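Local atomic coordinates of alpha-pyrone synthesis polyketide synthase-like Pks18 (Mycobacterium tuberculosis, PDB entry 1TED), a protein that probably extends medium- and long-chain aliphatic acyl-CoA starters with malonyl-CoA to give tri- and tetraketide alpha-pyrones, working as a homodimeric type III polyketide synthase. Residues A[154-159]-A[165-170]; A[177-182]-A[350-355]; A[375-378]-A[382-385]. All blocks are in the same frame, centred on the assembly; numbering follows the deposited sequence.

The three contacts follow one another along the chain of this thiolase fold. Contact 1, near the periphery, joins helix 151-159 to strand 166-171, an outermost strand of the mixed sheet. The chain then passes into helix 177-191, which contact 2, close to the chain centre, pairs with helix 349-361, so the N-terminal and C-terminal halves meet there. Contact 3, the hairpin of strands 370-378 and 382-390, belongs to the same sheet as contact 1. Centres of contacts 1 and 2 lie about 18 Å apart, those of 2 and 3 about 10 Å. These last two touch through M179 and E384, and each has a side chain within about 5 to 8 Å of C175, the probable nucleophile.

Contact 1 of 3, residues A[154-159]-A[165-170]; sequences AIVKEL and ISRVVV
Within the beta-alpha-beta unit formed by strand 135-142, helix 151-159 and strand 166-171, V156 is the helix residue that reaches I165, just before the last strand, and R167 within it. One methyl does all the touching: V156 CG2 lies 3.7 Å from I165 CG2. A chi1 of 171° puts CG1 of V156 opposite the backbone N and leaves CG2 to face the strand. V156 and I165 pass alongside one another, pointing opposite ways, and both also pack on L138 of the first strand; their compact branched side chains fill the space between helix and sheet without long polar ends.

R167 contributes its aliphatic stem, set roughly perpendicular to V156. Its chain is bent at chi3 (-75°), which turns the guanidinium away from the line of the stem. This buried charge is answered by D152, at the beginning of the same helix, in a salt bridge through NH1, while NH2 meets OG1 of T382 in the second subunit through a weak hydrogen bond. Arginine thus combines an apolar shaft for the helix with a polar end for the dimer interface. The shaft's point of contact is R167 CD, 3.9 Å from V156 CG2.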
ATOM      1  N   ALA A 154       4.839 -12.879   7.361  1.00 31.44           N
ATOM      2  CA  ALA A 154       5.604 -14.124   7.281  1.00 30.94           C
ATOM      3  C   ALA A 154       7.112 -13.905   7.113  1.00 29.84           C
ATOM      4  O   ALA A 154       7.908 -14.707   7.591  1.00 28.17           O
ATOM      5  CB  ALA A 154       5.068 -15.002   6.140  1.00 30.98           C
ATOM      6  N   ILE A 155       7.502 -12.833   6.427  1.00 30.85           N
ATOM      7  CA  ILE A 155       8.916 -12.523   6.236  1.00 28.10           C
ATOM      8  C   ILE A 155       9.577 -12.199   7.589  1.00 29.57           C
ATOM      9  O   ILE A 155      10.642 -12.724   7.924  1.00 28.69           O
ATOM     10  CB  ILE A 155       9.096 -11.319   5.277  1.00 27.19           C
ATOM     11  CG1 ILE A 155       8.636 -11.708   3.862  1.00 26.91           C
ATOM     12  CG2 ILE A 155      10.551 -10.879   5.265  1.00 26.95           C
ATOM     13  CD1 ILE A 155       8.809 -10.618   2.797  1.00 20.27           C
ATOM     14  N   VAL A 156       8.932 -11.333   8.367  1.00 30.36           N
ATOM     15  CA  VAL A 156       9.439 -10.950   9.681  1.00 28.94           C
ATOM     16  C   VAL A 156       9.565 -12.192  10.576  1.00 30.27           C
ATOM     17  O   VAL A 156      10.576 -12.388  11.254  1.00 27.83           O
ATOM     18  CB  VAL A 156       8.485  -9.914  10.351  1.00 28.69           C
ATOM     19  CG1 VAL A 156       8.883  -9.668  11.817  1.00 24.04           C
ATOM     20  CG2 VAL A 156       8.516  -8.613   9.561  1.00 26.71           C
ATOM     21  N   LYS A 157       8.527 -13.024  10.573  1.00 31.27           N
ATOM     22  CA  LYS A 157       8.531 -14.237  11.380  1.00 33.73           C
ATOM     23  C   LYS A 157       9.565 -15.237  10.885  1.00 35.10           C
ATOM     24  O   LYS A 157      10.325 -15.797  11.678  1.00 35.98           O
ATOM     25  CB  LYS A 157       7.144 -14.886  11.385  1.00 34.00           C
ATOM     26  CG  LYS A 157       6.120 -14.128  12.227  1.00 34.35           C
ATOM     27  CD  LYS A 157       4.843 -14.930  12.418  1.00 33.96           C
ATOM     28  CE  LYS A 157       3.915 -14.247  13.406  1.00 36.13           C
ATOM     29  NZ  LYS A 157       2.816 -15.152  13.807  1.00 38.69           N
ATOM     30  N   GLU A 158       9.604 -15.447   9.574  1.00 34.68           N
ATOM     31  CA  GLU A 158      10.541 -16.381   8.974  1.00 35.40           C
ATOM     32  C   GLU A 158      12.013 -15.977   9.124  1.00 34.87           C
ATOM     33  O   GLU A 158      12.854 -16.806   9.473  1.00 34.02           O
ATOM     34  CB  GLU A 158      10.223 -16.539   7.492  1.00 38.83           C
ATOM     35  CG  GLU A 158      10.314 -17.960   7.019  1.00 45.53           C
ATOM     36  CD  GLU A 158       9.255 -18.819   7.659  1.00 48.97           C
ATOM     37  OE1 GLU A 158       8.057 -18.521   7.462  1.00 52.08           O
ATOM     38  OE2 GLU A 158       9.617 -19.785   8.362  1.00 51.71           O
ATOM     39  N   LEU A 159      12.329 -14.714   8.846  1.00 33.27           N
ATOM     40  CA  LEU A 159      13.713 -14.244   8.944  1.00 32.20           C
ATOM     41  C   LEU A 159      14.111 -13.808  10.332  1.00 31.68           C
ATOM     42  O   LEU A 159      15.257 -13.426  10.562  1.00 32.43           O
ATOM     43  CB  LEU A 159      13.977 -13.084   7.987  1.00 29.67           C
ATOM     44  CG  LEU A 159      14.272 -13.396   6.523  1.00 28.00           C
ATOM     45  CD1 LEU A 159      13.077 -14.084   5.872  1.00 25.14           C
ATOM     46  CD2 LEU A 159      14.590 -12.083   5.816  1.00 27.61           C
ATOM     47  N   ILE A 165       9.406  -3.985  13.917  1.00 29.06           N
ATOM     48  CA  ILE A 165       9.795  -3.393  12.651  1.00 28.03           C
ATOM     49  C   ILE A 165       8.598  -2.656  12.040  1.00 28.02           C
ATOM     50  O   ILE A 165       7.443  -3.057  12.228  1.00 24.90           O
ATOM     51  CB  ILE A 165      10.277  -4.478  11.672  1.00 28.75           C
ATOM     52  CG1 ILE A 165      10.920  -3.828  10.446  1.00 28.40           C
ATOM     53  CG2 ILE A 165       9.107  -5.386  11.288  1.00 26.83           C
ATOM     54  CD1 ILE A 165      11.548  -4.823   9.486  1.00 26.34           C
ATOM     55  N   SER A 166       8.877  -1.566  11.330  1.00 26.88           N
ATOM     56  CA  SER A 166       7.820  -0.801  10.680  1.00 28.75           C
ATOM     57  C   SER A 166       7.506  -1.502   9.370  1.00 27.37           C
ATOM     58  O   SER A 166       8.414  -1.948   8.667  1.00 28.53           O
ATOM     59  CB  SER A 166       8.286   0.625  10.392  1.00 29.59           C
ATOM     60  OG  SER A 166       8.964   1.156  11.516  1.00 36.34           O
ATOM     61  N   ARG A 167       6.226  -1.606   9.044  1.00 26.17           N
ATOM     62  CA  ARG A 167       5.826  -2.264   7.807  1.00 26.64           C
ATOM     63  C   ARG A 167       4.823  -1.450   7.017  1.00 27.72           C
ATOM     64  O   ARG A 167       3.955  -0.776   7.588  1.00 28.68           O
ATOM     65  CB  ARG A 167       5.247  -3.649   8.103  1.00 26.08           C
ATOM     66  CG  ARG A 167       6.296  -4.651   8.561  1.00 29.38           C
ATOM     67  CD  ARG A 167       5.678  -5.983   8.972  1.00 32.06           C
ATOM     68  NE  ARG A 167       5.014  -5.903  10.272  1.00 31.87           N
ATOM     69  CZ  ARG A 167       3.698  -5.956  10.453  1.00 32.57           C
ATOM     70  NH1 ARG A 167       2.880  -6.093   9.417  1.00 27.73           N
ATOM     71  NH2 ARG A 167       3.203  -5.862  11.680  1.00 31.33           N
ATOM     72  N   VAL A 168       4.964  -1.514   5.696  1.00 27.87           N
ATOM     73  CA  VAL A 168       4.092  -0.811   4.768  1.00 28.36           C
ATOM     74  C   VAL A 168       3.803  -1.715   3.566  1.00 28.04           C
ATOM     75  O   VAL A 168       4.718  -2.179   2.892  1.00 27.13           O
ATOM     76  CB  VAL A 168       4.756   0.492   4.266  1.00 29.70           C
ATOM     77  CG1 VAL A 168       3.826   1.216   3.294  1.00 30.73           C
ATOM     78  CG2 VAL A 168       5.098   1.387   5.445  1.00 29.05           C
ATOM     79  N   VAL A 169       2.526  -1.973   3.308  1.00 28.59           N
ATOM     80  CA  VAL A 169       2.151  -2.811   2.176  1.00 29.24           C
ATOM     81  C   VAL A 169       1.617  -1.938   1.035  1.00 29.77           C
ATOM     82  O   VAL A 169       0.663  -1.178   1.209  1.00 30.42           O
ATOM     83  CB  VAL A 169       1.092  -3.855   2.587  1.00 27.42           C
ATOM     84  CG1 VAL A 169       0.649  -4.670   1.390  1.00 28.39           C
ATOM     85  CG2 VAL A 169       1.668  -4.768   3.630  1.00 26.80           C
ATOM     86  N   VAL A 170       2.255  -2.058  -0.127  1.00 30.57           N
ATOM     87  CA  VAL A 170       1.897  -1.289  -1.315  1.00 30.10           C
ATOM     88  C   VAL A 170       1.249  -2.153  -2.386  1.00 29.47           C
ATOM     89  O   VAL A 170       1.928  -2.921  -3.066  1.00 29.48           O
ATOM     90  CB  VAL A 170       3.140  -0.628  -1.925  1.00 31.42           C
ATOM     91  CG1 VAL A 170       2.763   0.125  -3.192  1.00 31.65           C
ATOM     92  CG2 VAL A 170       3.763   0.310  -0.916  1.00 31.39           C
TER

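Contact 2 of 3, residues A[177-182]-A[350-355]; sequences AAMNAL and VSLIFV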
ATOM      1  N   ALA A 177       5.654  -0.244  -9.086  1.00 25.96           N
ATOM      2  CA  ALA A 177       5.645  -0.282  -7.620  1.00 26.38           C
ATOM      3  C   ALA A 177       7.013  -0.391  -6.927  1.00 26.29           C
ATOM      4  O   ALA A 177       7.161   0.010  -5.772  1.00 26.33           O
ATOM      5  CB  ALA A 177       4.722  -1.403  -7.143  1.00 26.48           C
ATOM      6  N   ALA A 178       8.012  -0.928  -7.614  1.00 23.99           N
ATOM      7  CA  ALA A 178       9.324  -1.035  -6.999  1.00 23.03           C
ATOM      8  C   ALA A 178       9.833   0.363  -6.700  1.00 22.87           C
ATOM      9  O   ALA A 178      10.534   0.564  -5.712  1.00 23.15           O
ATOM     10  CB  ALA A 178      10.294  -1.761  -7.914  1.00 19.47           C
ATOM     11  N   MET A 179       9.475   1.330  -7.545  1.00 23.48           N
ATOM     12  CA  MET A 179       9.897   2.719  -7.345  1.00 24.39           C
ATOM     13  C   MET A 179       9.194   3.402  -6.165  1.00 25.75           C
ATOM     14  O   MET A 179       9.835   4.133  -5.404  1.00 26.06           O
ATOM     15  CB  MET A 179       9.669   3.547  -8.616  1.00 26.57           C
ATOM     16  CG  MET A 179      10.574   3.168  -9.791  1.00 27.62           C
ATOM     17  SD  MET A 179      12.332   3.375  -9.440  1.00 30.71           S
ATOM     18  CE  MET A 179      12.789   1.743  -8.892  1.00 30.67           C
ATOM     19  N   ASN A 180       7.887   3.173  -6.015  1.00 25.81           N
ATOM     20  CA  ASN A 180       7.122   3.767  -4.912  1.00 28.08           C
ATOM     21  C   ASN A 180       7.639   3.161  -3.609  1.00 29.45           C
ATOM     22  O   ASN A 180       7.815   3.858  -2.605  1.00 27.54           O
ATOM     23  CB  ASN A 180       5.621   3.453  -5.040  1.00 28.40           C
ATOM     24  CG  ASN A 180       5.005   4.000  -6.324  1.00 31.18           C
ATOM     25  OD1 ASN A 180       4.698   5.190  -6.431  1.00 32.00           O
ATOM     26  ND2 ASN A 180       4.825   3.127  -7.307  1.00 30.28           N
ATOM     27  N   ALA A 181       7.883   1.852  -3.646  1.00 29.05           N
ATOM     28  CA  ALA A 181       8.382   1.123  -2.489  1.00 29.82           C
ATOM     29  C   ALA A 181       9.784   1.628  -2.122  1.00 31.13           C
ATOM     30  O   ALA A 181      10.054   1.974  -0.967  1.00 30.75           O
ATOM     31  CB  ALA A 181       8.408  -0.380  -2.796  1.00 29.26           C
ATOM     32  N   LEU A 182      10.667   1.679  -3.117  1.00 30.77           N
ATOM     33  CA  LEU A 182      12.030   2.148  -2.917  1.00 29.23           C
ATOM     34  C   LEU A 182      12.064   3.555  -2.335  1.00 28.67           C
ATOM     35  O   LEU A 182      12.895   3.857  -1.477  1.00 28.37           O
ATOM     36  CB  LEU A 182      12.793   2.133  -4.242  1.00 28.93           C
ATOM     37  CG  LEU A 182      14.227   2.655  -4.186  1.00 29.30           C
ATOM     38  CD1 LEU A 182      15.002   1.921  -3.099  1.00 29.29           C
ATOM     39  CD2 LEU A 182      14.891   2.460  -5.545  1.00 31.86           C
ATOM     40  N   VAL A 350       8.491  -6.438 -10.146  1.00 26.10           N
ATOM     41  CA  VAL A 350       9.750  -7.153 -10.013  1.00 26.34           C
ATOM     42  C   VAL A 350      10.769  -6.949 -11.135  1.00 28.32           C
ATOM     43  O   VAL A 350      11.976  -6.914 -10.882  1.00 27.99           O
ATOM     44  CB  VAL A 350       9.470  -8.669  -9.903  1.00 27.25           C
ATOM     45  CG1 VAL A 350      10.772  -9.445  -9.874  1.00 27.16           C
ATOM     46  CG2 VAL A 350       8.625  -8.952  -8.668  1.00 23.85           C
ATOM     47  N   SER A 351      10.276  -6.816 -12.367  1.00 27.72           N
ATOM     48  CA  SER A 351      11.133  -6.693 -13.544  1.00 27.88           C
ATOM     49  C   SER A 351      12.215  -5.627 -13.527  1.00 28.61           C
ATOM     50  O   SER A 351      13.348  -5.873 -13.937  1.00 30.63           O
ATOM     51  CB  SER A 351      10.266  -6.537 -14.787  1.00 25.75           C
ATOM     52  OG  SER A 351       9.446  -7.681 -14.947  1.00 24.68           O
ATOM     53  N   LEU A 352      11.880  -4.442 -13.052  1.00 28.58           N
ATOM     54  CA  LEU A 352      12.865  -3.384 -13.008  1.00 25.84           C
ATOM     55  C   LEU A 352      14.078  -3.835 -12.188  1.00 24.65           C
ATOM     56  O   LEU A 352      15.215  -3.548 -12.543  1.00 21.70           O
ATOM     57  CB  LEU A 352      12.225  -2.127 -12.407  1.00 27.74           C
ATOM     58  CG  LEU A 352      12.787  -0.767 -12.820  1.00 30.44           C
ATOM     59  CD1 LEU A 352      12.975  -0.719 -14.325  1.00 26.62           C
ATOM     60  CD2 LEU A 352      11.831   0.334 -12.356  1.00 30.84           C
ATOM     61  N   ILE A 353      13.846  -4.570 -11.105  1.00 24.73           N
ATOM     62  CA  ILE A 353      14.967  -5.009 -10.272  1.00 24.99           C
ATOM     63  C   ILE A 353      15.800  -6.130 -10.908  1.00 24.22           C
ATOM     64  O   ILE A 353      17.000  -6.224 -10.661  1.00 19.89           O
ATOM     65  CB  ILE A 353      14.478  -5.394  -8.853  1.00 25.97           C
ATOM     66  CG1 ILE A 353      13.889  -4.152  -8.173  1.00 24.63           C
ATOM     67  CG2 ILE A 353      15.630  -5.912  -8.016  1.00 23.96           C
ATOM     68  CD1 ILE A 353      13.152  -4.434  -6.894  1.00 30.72           C
ATOM     69  N   PHE A 354      15.174  -6.963 -11.739  1.00 25.50           N
ATOM     70  CA  PHE A 354      15.908  -8.017 -12.442  1.00 26.42           C
ATOM     71  C   PHE A 354      16.841  -7.301 -13.406  1.00 27.69           C
ATOM     72  O   PHE A 354      17.978  -7.712 -13.624  1.00 28.31           O
ATOM     73  CB  PHE A 354      14.967  -8.904 -13.251  1.00 26.99           C
ATOM     74  CG  PHE A 354      14.516 -10.137 -12.531  1.00 28.97           C
ATOM     75  CD1 PHE A 354      13.889 -10.052 -11.296  1.00 29.24           C
ATOM     76  CD2 PHE A 354      14.653 -11.386 -13.128  1.00 30.64           C
ATOM     77  CE1 PHE A 354      13.394 -11.197 -10.661  1.00 30.50           C
ATOM     78  CE2 PHE A 354      14.163 -12.540 -12.505  1.00 32.62           C
ATOM     79  CZ  PHE A 354      13.528 -12.441 -11.265  1.00 30.70           C
ATOM     80  N   VAL A 355      16.338  -6.214 -13.980  1.00 28.31           N
ATOM     81  CA  VAL A 355      17.100  -5.414 -14.924  1.00 26.55           C
ATOM     82  C   VAL A 355      18.336  -4.798 -14.292  1.00 26.45           C
ATOM     83  O   VAL A 355      19.425  -4.841 -14.864  1.00 27.16           O
ATOM     84  CB  VAL A 355      16.217  -4.302 -15.512  1.00 25.40           C
ATOM     85  CG1 VAL A 355      17.070  -3.291 -16.267  1.00 26.16           C
ATOM     86  CG2 VAL A 355      15.194  -4.923 -16.441  1.00 25.52           C
TER
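A178 and M179 on one helix meet I353 and L352 on the other through apolar side chains, the closest approaches being carbon to carbon. The methyl of A178 is met by the tip of I353, with A178 CB 4.0 Å from I353 CD1. I353 holds its CG1 branch beside the backbone N and then runs on nearly straight (chi2 169°), a shape that carries CD1 across to the alanine. Such a small residue suits this point because the backbones come close, A178 CA and V350 CA being 6.8 Å apart. M179 works differently: it leaves its helix to one side and folds back at chi2 (-61°) and chi3, bringing its end over to L352, with the two side chains nearly perpendicular. A single methyl of the leucine receives both ends of the bend, L352 CD2 lying 3.9 Å from M179 CE and 4.0 Å from M179 CG. Unbranched and flexible, methionine can bend its end round to the leucine.

Helices 177-191 and 349-361 come from the N-terminal and C-terminal halves respectively, and belong to the buried helical layer between the sheets of the thiolase fold. Just before the first of them comes C175, the probable nucleophile, whose side chain is about 8 Å from that of L352.

Further out, C201 backs A178 on the sheet side, and A229 and L231 support I353, while E384 and M386 of strand 382-390 press on M179. The helix carrying L352 is anchored near its start by S351 OG, hydrogen-bonded to M347 N, and the ring of F354 makes an edge-to-face contact with F344.

Contact 3 of 3, residues A[375-378]-A[382-385]; sequences FAFG and TVEG
The ring of F377 meets V383 at its edge: V383 CG2 lies near the ring plane, 3.9 Å from F377 CE1, and the valine lies alongside the phenylalanine, both leaving the sheet on the same face. The other aromatic, F375, has its CG between the backbone N and the carbonyl carbon (chi1 59°), which leads its ring away from strand 382-390. Its CB still sits 3.2 Å from E384 O. Both rings share a face of the sheet with V383 and pack against helices 281-299 and 317-327, a largely apolar setting, with V289 and S323 among the neighbours of both rings. Opposite F375 the backbones close in until F375 CA is 3.8 Å from G385 CA, an approach that depends on G385 having no beta-carbon to meet F375 CB.

Four backbone hydrogen bonds hold the strands together. E384 N to A376 O is 2.9 Å and almost straight (176° at the hydrogen), returned by A376 N to E384 O at 2.7 Å. At the turn end, G378 N bonds to T382 O at 2.9 Å, and T382 N to G378 O in return.

The other face carries A376 and E384, against A176; E384 OE2 bonds to S254 OG, and the small side chain of A376 is about 5 Å from that of C175, the probable nucleophile. This is an antiparallel beta hairpin whose end, A376-F377-G378-P379 and the turn after it, corresponds by family to the GFGPG loop of chalcone synthases, with alanine in the first place.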
ATOM      1  N   PHE A 375      13.021   3.442 -15.062  1.00 24.83           N
ATOM      2  CA  PHE A 375      11.648   3.905 -14.985  1.00 25.80           C
ATOM      3  C   PHE A 375      10.691   2.823 -15.420  1.00 26.02           C
ATOM      4  O   PHE A 375      11.061   1.916 -16.155  1.00 27.23           O
ATOM      5  CB  PHE A 375      11.421   5.196 -15.796  1.00 24.89           C
ATOM      6  CG  PHE A 375      11.734   5.077 -17.264  1.00 25.93           C
ATOM      7  CD1 PHE A 375      10.874   4.418 -18.123  1.00 23.98           C
ATOM      8  CD2 PHE A 375      12.886   5.653 -17.783  1.00 24.46           C
ATOM      9  CE1 PHE A 375      11.155   4.336 -19.481  1.00 26.45           C
ATOM     10  CE2 PHE A 375      13.172   5.572 -19.138  1.00 25.90           C
ATOM     11  CZ  PHE A 375      12.306   4.914 -19.987  1.00 27.11           C
ATOM     12  N   ALA A 376       9.464   2.924 -14.924  1.00 27.38           N
ATOM     13  CA  ALA A 376       8.409   1.979 -15.236  1.00 27.31           C
ATOM     14  C   ALA A 376       7.111   2.769 -15.270  1.00 27.64           C
ATOM     15  O   ALA A 376       7.102   3.975 -14.982  1.00 25.74           O
ATOM     16  CB  ALA A 376       8.350   0.894 -14.180  1.00 28.51           C
ATOM     17  N   PHE A 377       6.018   2.087 -15.605  1.00 27.48           N
ATOM     18  CA  PHE A 377       4.722   2.744 -15.716  1.00 28.04           C
ATOM     19  C   PHE A 377       3.653   2.181 -14.794  1.00 28.41           C
ATOM     20  O   PHE A 377       3.374   0.983 -14.800  1.00 29.33           O
ATOM     21  CB  PHE A 377       4.263   2.681 -17.174  1.00 26.25           C
ATOM     22  CG  PHE A 377       5.272   3.241 -18.131  1.00 26.40           C
ATOM     23  CD1 PHE A 377       5.440   4.610 -18.258  1.00 26.10           C
ATOM     24  CD2 PHE A 377       6.123   2.392 -18.838  1.00 28.32           C
ATOM     25  CE1 PHE A 377       6.446   5.138 -19.070  1.00 26.35           C
ATOM     26  CE2 PHE A 377       7.138   2.904 -19.655  1.00 27.85           C
ATOM     27  CZ  PHE A 377       7.301   4.279 -19.771  1.00 26.66           C
ATOM     28  N   GLY A 378       3.064   3.064 -13.994  1.00 29.78           N
ATOM     29  CA  GLY A 378       2.020   2.662 -13.068  1.00 29.04           C
ATOM     30  C   GLY A 378       0.652   3.137 -13.520  1.00 30.39           C
ATOM     31  O   GLY A 378       0.553   3.986 -14.414  1.00 28.40           O
ATOM     32  N   THR A 382       1.456   6.790 -14.740  1.00 32.00           N
ATOM     33  CA  THR A 382       2.386   7.605 -13.999  1.00 29.28           C
ATOM     34  C   THR A 382       3.738   7.061 -14.399  1.00 28.63           C
ATOM     35  O   THR A 382       3.912   5.845 -14.479  1.00 27.46           O
ATOM     36  CB  THR A 382       2.207   7.376 -12.485  1.00 29.42           C
ATOM     37  OG1 THR A 382       0.839   7.613 -12.130  1.00 27.56           O
ATOM     38  CG2 THR A 382       3.133   8.288 -11.677  1.00 27.37           C
ATOM     39  N   VAL A 383       4.683   7.947 -14.681  1.00 29.02           N
ATOM     40  CA  VAL A 383       6.018   7.496 -15.013  1.00 29.48           C
ATOM     41  C   VAL A 383       6.731   7.501 -13.677  1.00 31.68           C
ATOM     42  O   VAL A 383       6.805   8.534 -12.999  1.00 31.82           O
ATOM     43  CB  VAL A 383       6.751   8.443 -15.968  1.00 29.70           C
ATOM     44  CG1 VAL A 383       8.138   7.880 -16.250  1.00 26.63           C
ATOM     45  CG2 VAL A 383       5.955   8.607 -17.269  1.00 27.22           C
ATOM     46  N   GLU A 384       7.242   6.338 -13.295  1.00 31.29           N
ATOM     47  CA  GLU A 384       7.925   6.186 -12.027  1.00 30.74           C
ATOM     48  C   GLU A 384       9.367   5.809 -12.335  1.00 28.62           C
ATOM     49  O   GLU A 384       9.615   4.923 -13.145  1.00 27.57           O
ATOM     50  CB  GLU A 384       7.229   5.082 -11.228  1.00 32.68           C
ATOM     51  CG  GLU A 384       7.106   5.357  -9.754  1.00 38.69           C
ATOM     52  CD  GLU A 384       6.132   6.473  -9.449  1.00 40.07           C
ATOM     53  OE1 GLU A 384       4.908   6.215  -9.424  1.00 39.92           O
ATOM     54  OE2 GLU A 384       6.602   7.613  -9.238  1.00 41.66           O
ATOM     55  N   GLY A 385      10.319   6.481 -11.701  1.00 28.47           N
ATOM     56  CA  GLY A 385      11.708   6.159 -11.968  1.00 28.05           C
ATOM     57  C   GLY A 385      12.725   6.771 -11.025  1.00 28.39           C
ATOM     58  O   GLY A 385      12.370   7.374 -10.003  1.00 26.76           O
TER